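Local atomic coordinates of sucrose 6(F)-phosphate phosphorylase (Thermoanaerobacterium thermosaccharolyticum DSM 571, PDB entry 6S9V), a protein that belongs to the alpha-amylase family of carbohydrate-active enzymes, which are built on an eight-stranded parallel (beta/alpha) TIM barrel. Residues V167-G172 against E178-D183; R64-I69 against I207-A212; G140-M145 against L151-F156. One frame throughout, in Å; residues are numbered along the deposited sequence.

Interaction 1: V167-G172 against E178-D183; sequences VWTTFG and EQIDLD
W168 and D181 join two strand ends in the long excursion between barrel strands 92-97 and 207-210, the place that domain B occupies in the alpha-amylase family. Strand 164-168 runs out here beside strand 179-181, and one direct backbone bond links them, D181 N to W168 O at 3.1 Å. Water 1 bridges the same neighbourhood by donating to W168 O and to D181 O.

The D181 carboxylate then grips T170 twice. T170 N approaches OD1 of D181 nearly straight (2.9 Å, 170°) but from above the carboxylate plane, whereas T170 OG1 donates to D181 OD2 on its syn side at 2.7 Å. Threonine suits this place because OG1, lying beside its own backbone N (chi1 -66°), lets hydroxyl and amide serve one carboxylate together. D181 OD2 also forms a salt bridge with K218 and lies at the edge of the W168 indole, 3.5 Å from CD1, so the buried acid is well supplied with partners.

Branched side chains also pack across the contact: V167 CG2 meets I180 CG2 at 4.0 Å, and T169 turns its methyl CG2 to I180 CD1 while its hydroxyl bonds to S154. Glutamine suits the position before I180: NE2 of Q179 reaches both D63 and F66 O. Between the segments, water 2 accepts from F171 N at 2.9 Å and lies close to Q179 O and 2.8 Å from D181 OD1.

Interaction 2: R64-I69 against I207-A212; sequences RGFAPI and IVRLDA
The phenyl ring of F66 and the carboxylate of D211 cross with their planes 43° apart, at the C-terminal end of strand 207-210, the fourth strand of the TIM barrel, where barrels of this fold carry their active sites. The ring meets the acid neither squarely by face nor by edge: CE1 of F66 lies 3.5 Å from D211 OD1, and CD1 of F66 is 3.7 Å from D211 OD2. R209 NH1 also comes obliquely to the ring, 3.9 Å from F66 CE1, while the F66 ring lies almost parallel to that of H309.

At the edge of the R209 guanidinium, and in its plane, sits D211 OD1. NH1 of R209 bonds to that oxygen on its anti side (3.2 Å, 159°), and the same nitrogen forms a salt bridge with D96. An extended chain from CG to NE carries the guanidinium along to the acid two residues on, a reach that suits arginine, while phenylalanine gives this polar cluster a flat, hydrocarbon flank that does not compete for its bonds. Of two bound molecules, both probably from the crystallisation liquor, a sulfate ion pairs with R209 NE, and BTB bonds through its O4 to D211 OD1.

Interaction 3: G140-M145 against L151-F156; sequences GDIEKM and LPYSTF
I142 and P152 form the centre of a purely apolar contact between helix 139-142 and the chain entering strand 153-157, in the excursion between the third and fourth strands of the TIM barrel. Both branches of the isoleucine touch the pyrrolidine ring, which they cross at a slant: CG2 of I142 lies 3.9 Å from P152 CD, and CD1 of I142 comes within 4.1 Å of P152 CG. With CG1 anti to the carbonyl carbon (chi1 -57°) and CG2 anti to the backbone N, the side chain spreads its two arms over neighbouring carbons of the ring. M145 adds its thioether from the end of the turn that I142 begins, SD lying 4.3 Å from P152 CG, near the end of a chain that is extended beyond CB. P152 and M145 both also touch the indole of W168, and I142 packs against W132.

An aromatic edge supplies the next kind of contact. I142 CD1 meets the rim of the Y153 ring, 4.4 Å from CE2 and near the ring plane, while L151 CB, two residues back along the chain, lies over the centre of one face of that ring.

Polar bonds act within the first segment and shape it. I142 to M145 is a type I beta turn, in which M145 N donates to I142 O at 2.9 Å, and K144 N donates to D141 O at 3.1 Å. The turn thereby brings I142 and M145 round to meet the same proline.

Isoleucine offers two hydrocarbon arms, methionine a long flexible one, and proline a compact ring whose nitrogen has no hydrogen to satisfy. Where they touch, dispersion and burial of hydrocarbon join the segments, so shape sets the fit more than the direction of any bond.

In the fold
Going from the N terminus, the 64-69 loop after barrel strand 51-54 comes first, and its partner, strand 207-210, arrives 138 residues later, so interaction 2 closes the widest loop. Interactions 3 and 1 are nested inside it in series: 140-145 meets 151-156 across a five-residue gap, and then 167-172 meets 178-183 across another. Strands 153-157 and 164-168 pair as neighbours, joining interaction 3 to interaction 1 through T169 N to P152 O. Interaction 1 reaches interaction 2 through Q179 NE2 and F66 O, with F171 packing on A212. Interactions 2 and 3 do not touch; interaction 1 connects the outlying helix-and-hairpin region to the barrel mouth.

Interaction 1: V167-G172 against E178-D183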
loop_
_atom_site.group_PDB
_atom_site.type_symbol
_atom_site.label_atom_id
_atom_site.label_comp_id
_atom_site.label_asym_id
_atom_site.label_seq_id
_atom_site.Cartn_x
_atom_site.Cartn_y
_atom_site.Cartn_z
ATOM N N VAL A 167 -15.464 -22.412 6.687
ATOM C CA VAL A 167 -14.238 -21.815 7.194
ATOM C C VAL A 167 -14.305 -20.316 6.938
ATOM O O VAL A 167 -14.962 -19.850 6.000
ATOM C CB VAL A 167 -12.958 -22.410 6.561
ATOM C CG1 VAL A 167 -12.873 -23.900 6.840
ATOM C CG2 VAL A 167 -12.920 -22.128 5.075
ATOM N N TRP A 168 -13.611 -19.560 7.778
ATOM C CA TRP A 168 -13.637 -18.110 7.677
ATOM C C TRP A 168 -12.933 -17.646 6.407
ATOM O O TRP A 168 -11.827 -18.098 6.084
ATOM C CB TRP A 168 -12.981 -17.502 8.917
ATOM C CG TRP A 168 -13.544 -16.179 9.310
ATOM C CD1 TRP A 168 -13.011 -14.945 9.069
ATOM C CD2 TRP A 168 -14.785 -15.958 9.985
ATOM N NE1 TRP A 168 -13.835 -13.966 9.577
ATOM C CE2 TRP A 168 -14.934 -14.565 10.140
ATOM C CE3 TRP A 168 -15.783 -16.804 10.478
ATOM C CZ2 TRP A 168 -16.039 -13.999 10.777
ATOM C CZ3 TRP A 168 -16.883 -16.239 11.109
ATOM C CH2 TRP A 168 -16.999 -14.849 11.250
ATOM N N THR A 169 -13.585 -16.731 5.686
ATOM C CA THR A 169 -13.020 -16.125 4.479
ATOM C C THR A 169 -13.448 -14.659 4.508
ATOM O O THR A 169 -14.574 -14.332 4.120
ATOM C CB THR A 169 -13.485 -16.829 3.205
ATOM O OG1 THR A 169 -14.915 -16.762 3.086
ATOM C CG2 THR A 169 -13.060 -18.296 3.230
ATOM N N THR A 170 -12.555 -13.791 4.996
ATOM C CA THR A 170 -12.863 -12.368 5.098
ATOM C C THR A 170 -13.082 -11.746 3.726
ATOM O O THR A 170 -13.965 -10.901 3.556
ATOM C CB THR A 170 -11.728 -11.640 5.825
ATOM O OG1 THR A 170 -11.663 -12.080 7.184
ATOM C CG2 THR A 170 -11.930 -10.132 5.788
ATOM N N PHE A 171 -12.269 -12.133 2.746
ATOM C CA PHE A 171 -12.292 -11.565 1.409
ATOM C C PHE A 171 -12.650 -12.633 0.383
ATOM O O PHE A 171 -12.506 -13.832 0.624
ATOM C CB PHE A 171 -10.931 -10.964 1.039
ATOM C CG PHE A 171 -10.450 -9.924 1.992
ATOM C CD1 PHE A 171 -10.940 -8.638 1.918
ATOM C CD2 PHE A 171 -9.507 -10.231 2.967
ATOM C CE1 PHE A 171 -10.491 -7.663 2.781
ATOM C CE2 PHE A 171 -9.064 -9.261 3.843
ATOM C CZ PHE A 171 -9.565 -7.977 3.757
ATOM N N GLY A 172 -13.083 -12.178 -0.782
ATOM C CA GLY A 172 -13.314 -13.081 -1.890
ATOM C C GLY A 172 -14.494 -12.653 -2.723
ATOM O O GLY A 172 -15.618 -12.569 -2.228
ATOM N N GLU A 178 -11.622 -17.803 -2.885
ATOM C CA GLU A 178 -10.281 -18.319 -3.117
ATOM C C GLU A 178 -9.344 -18.055 -1.955
ATOM O O GLU A 178 -8.256 -18.639 -1.912
ATOM C CB GLU A 178 -9.681 -17.684 -4.371
ATOM C CG GLU A 178 -10.376 -18.076 -5.665
ATOM C CD GLU A 178 -10.150 -19.522 -6.057
ATOM O OE1 GLU A 178 -9.076 -20.076 -5.724
ATOM O OE2 GLU A 178 -11.037 -20.092 -6.735
ATOM N N GLN A 179 -9.735 -17.179 -1.034
ATOM C CA GLN A 179 -8.860 -16.679 0.020
ATOM C C GLN A 179 -9.344 -17.220 1.360
ATOM O O GLN A 179 -10.378 -16.780 1.879
ATOM C CB GLN A 179 -8.834 -15.151 0.006
ATOM C CG GLN A 179 -8.161 -14.554 -1.242
ATOM C CD GLN A 179 -8.566 -13.106 -1.492
ATOM O OE1 GLN A 179 -9.743 -12.804 -1.676
ATOM N NE2 GLN A 179 -7.586 -12.211 -1.525
ATOM N N ILE A 180 -8.603 -18.178 1.911
ATOM C CA ILE A 180 -8.955 -18.817 3.174
ATOM C C ILE A 180 -8.170 -18.149 4.295
ATOM O O ILE A 180 -6.936 -18.074 4.235
ATOM C CB ILE A 180 -8.657 -20.326 3.145
ATOM C CG1 ILE A 180 -9.250 -20.991 1.898
ATOM C CG2 ILE A 180 -9.188 -20.975 4.425
ATOM C CD1 ILE A 180 -10.725 -20.729 1.690
ATOM N N ASP A 181 -8.870 -17.693 5.328
ATOM C CA ASP A 181 -8.197 -17.011 6.426
ATOM C C ASP A 181 -7.321 -17.987 7.206
ATOM O O ASP A 181 -7.695 -19.141 7.435
ATOM C CB ASP A 181 -9.207 -16.356 7.372
ATOM C CG ASP A 181 -9.748 -15.043 6.842
ATOM O OD1 ASP A 181 -10.006 -14.952 5.628
ATOM O OD2 ASP A 181 -9.953 -14.108 7.652
ATOM N N LEU A 182 -6.139 -17.510 7.595
ATOM C CA LEU A 182 -5.224 -18.252 8.446
ATOM C C LEU A 182 -5.525 -17.978 9.912
ATOM O O LEU A 182 -5.897 -16.861 10.283
ATOM C CB LEU A 182 -3.776 -17.866 8.145
ATOM C CG LEU A 182 -3.255 -18.183 6.741
ATOM C CD1 LEU A 182 -1.930 -17.477 6.489
ATOM C CD2 LEU A 182 -3.108 -19.681 6.580
ATOM N N ASP A 183 -5.368 -19.002 10.745
ATOM C CA ASP A 183 -5.508 -18.851 12.192
ATOM C C ASP A 183 -4.133 -18.499 12.752
ATOM O O ASP A 183 -3.276 -19.371 12.909
ATOM C CB ASP A 183 -6.056 -20.126 12.817
ATOM C CG ASP A 183 -6.260 -20.001 14.317
ATOM O OD1 ASP A 183 -5.915 -18.948 14.886
ATOM O OD2 ASP A 183 -6.763 -20.964 14.921
HETATM O O HOH W 1 -10.223 -19.823 7.699
HETATM O O HOH W 2 -10.074 -14.070 3.006
#

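Interaction 2: R64-I69 against I207-A212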
loop_
_atom_site.group_PDB
_atom_site.type_symbol
_atom_site.label_atom_id
_atom_site.label_comp_id
_atom_site.label_asym_id
_atom_site.label_seq_id
_atom_site.Cartn_x
_atom_site.Cartn_y
_atom_site.Cartn_z
ATOM N N ARG A 64 -5.509 -10.772 -8.208
ATOM C CA ARG A 64 -4.238 -10.363 -8.799
ATOM C C ARG A 64 -3.088 -10.452 -7.805
ATOM O O ARG A 64 -2.465 -9.438 -7.464
ATOM C CB ARG A 64 -4.343 -8.955 -9.394
ATOM C CG ARG A 64 -3.148 -8.635 -10.269
ATOM C CD ARG A 64 -3.341 -7.438 -11.210
ATOM N NE ARG A 64 -2.114 -7.264 -11.976
ATOM C CZ ARG A 64 -1.902 -6.335 -12.894
ATOM N NH1 ARG A 64 -2.854 -5.464 -13.205
ATOM N NH2 ARG A 64 -0.728 -6.285 -13.506
ATOM N N GLY A 65 -2.810 -11.670 -7.335
ATOM C CA GLY A 65 -1.660 -11.950 -6.517
ATOM C C GLY A 65 -1.952 -12.139 -5.042
ATOM O O GLY A 65 -1.139 -12.751 -4.341
ATOM N N PHE A 66 -3.079 -11.636 -4.546
ATOM C CA PHE A 66 -3.317 -11.643 -3.105
ATOM C C PHE A 66 -4.045 -12.898 -2.628
ATOM O O PHE A 66 -4.574 -12.908 -1.508
ATOM C CB PHE A 66 -4.065 -10.379 -2.694
ATOM C CG PHE A 66 -3.200 -9.151 -2.700
ATOM C CD1 PHE A 66 -2.475 -8.792 -1.578
ATOM C CD2 PHE A 66 -3.084 -8.380 -3.839
ATOM C CE1 PHE A 66 -1.673 -7.664 -1.585
ATOM C CE2 PHE A 66 -2.286 -7.258 -3.860
ATOM C CZ PHE A 66 -1.568 -6.901 -2.739
ATOM N N ALA A 67 -4.052 -13.965 -3.432
ATOM C CA ALA A 67 -4.471 -15.302 -2.997
ATOM C C ALA A 67 -3.308 -16.264 -3.236
ATOM O O ALA A 67 -3.368 -17.138 -4.114
ATOM C CB ALA A 67 -5.730 -15.771 -3.722
ATOM N N PRO A 68 -2.221 -16.114 -2.486
ATOM C CA PRO A 68 -1.005 -16.873 -2.796
ATOM C C PRO A 68 -1.141 -18.359 -2.506
ATOM O O PRO A 68 -1.640 -18.771 -1.455
ATOM C CB PRO A 68 0.054 -16.227 -1.888
ATOM C CG PRO A 68 -0.740 -15.669 -0.733
ATOM C CD PRO A 68 -2.027 -15.183 -1.357
ATOM N N ILE A 69 -0.651 -19.164 -3.445
ATOM C CA ILE A 69 -0.652 -20.620 -3.313
ATOM C C ILE A 69 0.566 -21.106 -2.544
ATOM O O ILE A 69 0.477 -22.062 -1.766
ATOM C CB ILE A 69 -0.719 -21.248 -4.723
ATOM C CG1 ILE A 69 -2.056 -20.900 -5.389
ATOM C CG2 ILE A 69 -0.527 -22.764 -4.668
ATOM C CD1 ILE A 69 -2.129 -21.295 -6.853
ATOM N N ILE A 207 12.212 -5.414 3.375
ATOM C CA ILE A 207 11.000 -4.845 3.941
ATOM C C ILE A 207 9.823 -5.718 3.541
ATOM O O ILE A 207 9.721 -6.144 2.387
ATOM C CB ILE A 207 10.786 -3.388 3.477
ATOM C CG1 ILE A 207 12.068 -2.575 3.678
ATOM C CG2 ILE A 207 9.623 -2.766 4.219
ATOM C CD1 ILE A 207 11.993 -1.174 3.095
ATOM N N VAL A 208 8.933 -5.982 4.489
ATOM C CA VAL A 208 7.785 -6.843 4.231
ATOM C C VAL A 208 6.524 -6.090 4.620
ATOM O O VAL A 208 6.381 -5.646 5.769
ATOM C CB VAL A 208 7.873 -8.182 4.976
ATOM C CG1 VAL A 208 6.544 -8.925 4.910
ATOM C CG2 VAL A 208 8.968 -9.042 4.359
ATOM N N ARG A 209 5.602 -5.971 3.673
ATOM C CA ARG A 209 4.307 -5.358 3.898
ATOM C C ARG A 209 3.349 -6.416 4.429
ATOM O O ARG A 209 3.180 -7.473 3.814
ATOM C CB ARG A 209 3.786 -4.774 2.582
ATOM C CG ARG A 209 2.366 -4.200 2.593
ATOM C CD ARG A 209 2.019 -3.741 1.169
ATOM N NE ARG A 209 0.734 -3.052 1.042
ATOM C CZ ARG A 209 -0.448 -3.660 0.962
ATOM N NH1 ARG A 209 -0.526 -4.988 1.028
ATOM N NH2 ARG A 209 -1.552 -2.937 0.826
ATOM N N LEU A 210 2.725 -6.132 5.568
ATOM C CA LEU A 210 1.741 -7.037 6.157
ATOM C C LEU A 210 0.367 -6.681 5.602
ATOM O O LEU A 210 -0.305 -5.769 6.094
ATOM C CB LEU A 210 1.767 -6.942 7.676
ATOM C CG LEU A 210 3.079 -7.339 8.359
ATOM C CD1 LEU A 210 2.860 -7.485 9.843
ATOM C CD2 LEU A 210 3.659 -8.626 7.791
ATOM N N ASP A 211 -0.066 -7.433 4.596
ATOM C CA ASP A 211 -1.339 -7.174 3.945
ATOM C C ASP A 211 -2.501 -7.497 4.882
ATOM O O ASP A 211 -2.519 -8.548 5.526
ATOM C CB ASP A 211 -1.441 -8.020 2.677
ATOM C CG ASP A 211 -2.798 -7.910 2.014
ATOM O OD1 ASP A 211 -3.129 -6.814 1.522
ATOM O OD2 ASP A 211 -3.531 -8.922 1.974
ATOM N N ALA A 212 -3.470 -6.583 4.954
ATOM C CA ALA A 212 -4.722 -6.824 5.664
ATOM C C ALA A 212 -4.471 -7.255 7.107
ATOM O O ALA A 212 -5.243 -8.017 7.684
ATOM C CB ALA A 212 -5.575 -7.867 4.932
#

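Interaction 3: G140-M145 against L151-F156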
loop_
_atom_site.group_PDB
_atom_site.type_symbol
_atom_site.label_atom_id
_atom_site.label_comp_id
_atom_site.label_asym_id
_atom_site.label_seq_id
_atom_site.Cartn_x
_atom_site.Cartn_y
_atom_site.Cartn_z
ATOM N N GLY A 140 -26.673 -12.337 14.645
ATOM C CA GLY A 140 -26.427 -11.182 15.487
ATOM C C GLY A 140 -24.953 -10.909 15.688
ATOM O O GLY A 140 -24.538 -9.750 15.773
ATOM N N ASP A 141 -24.138 -11.963 15.757
ATOM C CA ASP A 141 -22.699 -11.770 15.891
ATOM C C ASP A 141 -22.088 -11.280 14.584
ATOM O O ASP A 141 -21.219 -10.400 14.591
ATOM C CB ASP A 141 -22.033 -13.070 16.345
ATOM C CG ASP A 141 -22.447 -13.482 17.744
ATOM O OD1 ASP A 141 -22.887 -12.605 18.517
ATOM O OD2 ASP A 141 -22.320 -14.680 18.076
ATOM N N ILE A 142 -22.530 -11.837 13.451
ATOM C CA ILE A 142 -22.025 -11.392 12.154
ATOM C C ILE A 142 -22.343 -9.917 11.942
ATOM O O ILE A 142 -21.536 -9.163 11.383
ATOM C CB ILE A 142 -22.619 -12.253 11.023
ATOM C CG1 ILE A 142 -22.314 -13.739 11.230
ATOM C CG2 ILE A 142 -22.093 -11.783 9.678
ATOM C CD1 ILE A 142 -20.850 -14.054 11.407
ATOM N N GLU A 143 -23.528 -9.486 12.384
ATOM C CA GLU A 143 -23.963 -8.108 12.192
ATOM C C GLU A 143 -23.058 -7.108 12.897
ATOM O O GLU A 143 -23.043 -5.932 12.516
ATOM C CB GLU A 143 -25.406 -7.964 12.683
ATOM C CG GLU A 143 -26.423 -8.682 11.803
ATOM C CD GLU A 143 -27.803 -8.768 12.435
ATOM O OE1 GLU A 143 -27.928 -8.504 13.649
ATOM O OE2 GLU A 143 -28.765 -9.107 11.715
ATOM N N LYS A 144 -22.303 -7.540 13.909
ATOM C CA LYS A 144 -21.363 -6.655 14.586
ATOM C C LYS A 144 -20.028 -6.540 13.863
ATOM O O LYS A 144 -19.188 -5.721 14.259
ATOM C CB LYS A 144 -21.108 -7.139 16.016
ATOM C CG LYS A 144 -22.338 -7.168 16.911
ATOM C CD LYS A 144 -21.977 -7.670 18.303
ATOM C CE LYS A 144 -23.203 -7.792 19.200
ATOM N NZ LYS A 144 -22.842 -8.320 20.546
ATOM N N MET A 145 -19.806 -7.328 12.820
ATOM C CA MET A 145 -18.491 -7.410 12.211
ATOM C C MET A 145 -18.347 -6.420 11.066
ATOM O O MET A 145 -19.318 -6.060 10.398
ATOM C CB MET A 145 -18.229 -8.826 11.699
ATOM C CG MET A 145 -18.229 -9.873 12.792
ATOM S SD MET A 145 -18.005 -11.537 12.146
ATOM C CE MET A 145 -18.186 -12.471 13.666
ATOM N N LEU A 151 -20.885 -12.536 3.305
ATOM C CA LEU A 151 -20.696 -13.367 4.483
ATOM C C LEU A 151 -19.206 -13.594 4.689
ATOM O O LEU A 151 -18.483 -13.848 3.719
ATOM C CB LEU A 151 -21.404 -14.718 4.343
ATOM C CG LEU A 151 -22.933 -14.681 4.298
ATOM C CD1 LEU A 151 -23.472 -16.071 3.982
ATOM C CD2 LEU A 151 -23.497 -14.164 5.612
ATOM N N PRO A 152 -18.719 -13.534 5.940
ATOM C CA PRO A 152 -17.274 -13.663 6.168
ATOM C C PRO A 152 -16.797 -15.105 6.243
ATOM O O PRO A 152 -15.785 -15.387 6.888
ATOM C CB PRO A 152 -17.077 -12.947 7.512
ATOM C CG PRO A 152 -18.363 -13.240 8.251
ATOM C CD PRO A 152 -19.448 -13.226 7.190
ATOM N N TYR A 153 -17.502 -16.017 5.577
ATOM C CA TYR A 153 -17.114 -17.418 5.559
ATOM C C TYR A 153 -17.596 -18.049 4.260
ATOM O O TYR A 153 -18.419 -17.484 3.531
ATOM C CB TYR A 153 -17.661 -18.184 6.776
ATOM C CG TYR A 153 -19.143 -18.028 6.992
ATOM C CD1 TYR A 153 -20.052 -18.790 6.276
ATOM C CD2 TYR A 153 -19.631 -17.126 7.923
ATOM C CE1 TYR A 153 -21.412 -18.647 6.472
ATOM C CE2 TYR A 153 -20.985 -16.977 8.129
ATOM C CZ TYR A 153 -21.870 -17.741 7.402
ATOM O OH TYR A 153 -23.222 -17.591 7.604
ATOM N N SER A 154 -17.060 -19.235 3.985
ATOM C CA SER A 154 -17.363 -19.988 2.780
ATOM C C SER A 154 -17.532 -21.456 3.151
ATOM O O SER A 154 -16.928 -21.942 4.114
ATOM C CB SER A 154 -16.257 -19.845 1.724
ATOM O OG SER A 154 -16.152 -18.512 1.249
ATOM N N THR A 155 -18.328 -22.161 2.350
ATOM C CA THR A 155 -18.659 -23.561 2.584
ATOM C C THR A 155 -17.933 -24.443 1.576
ATOM O O THR A 155 -17.925 -24.155 0.375
ATOM C CB THR A 155 -20.171 -23.779 2.483
ATOM O OG1 THR A 155 -20.832 -22.921 3.419
ATOM C CG2 THR A 155 -20.535 -25.232 2.784
ATOM N N PHE A 156 -17.319 -25.511 2.071
ATOM C CA PHE A 156 -16.590 -26.450 1.237
ATOM C C PHE A 156 -17.021 -27.867 1.579
ATOM O O PHE A 156 -17.499 -28.144 2.680
ATOM C CB PHE A 156 -15.077 -26.309 1.420
ATOM C CG PHE A 156 -14.551 -24.958 1.055
ATOM C CD1 PHE A 156 -14.139 -24.685 -0.238
ATOM C CD2 PHE A 156 -14.472 -23.954 2.005
ATOM C CE1 PHE A 156 -13.649 -23.441 -0.568
ATOM C CE2 PHE A 156 -13.992 -22.713 1.677
ATOM C CZ PHE A 156 -13.579 -22.453 0.390
#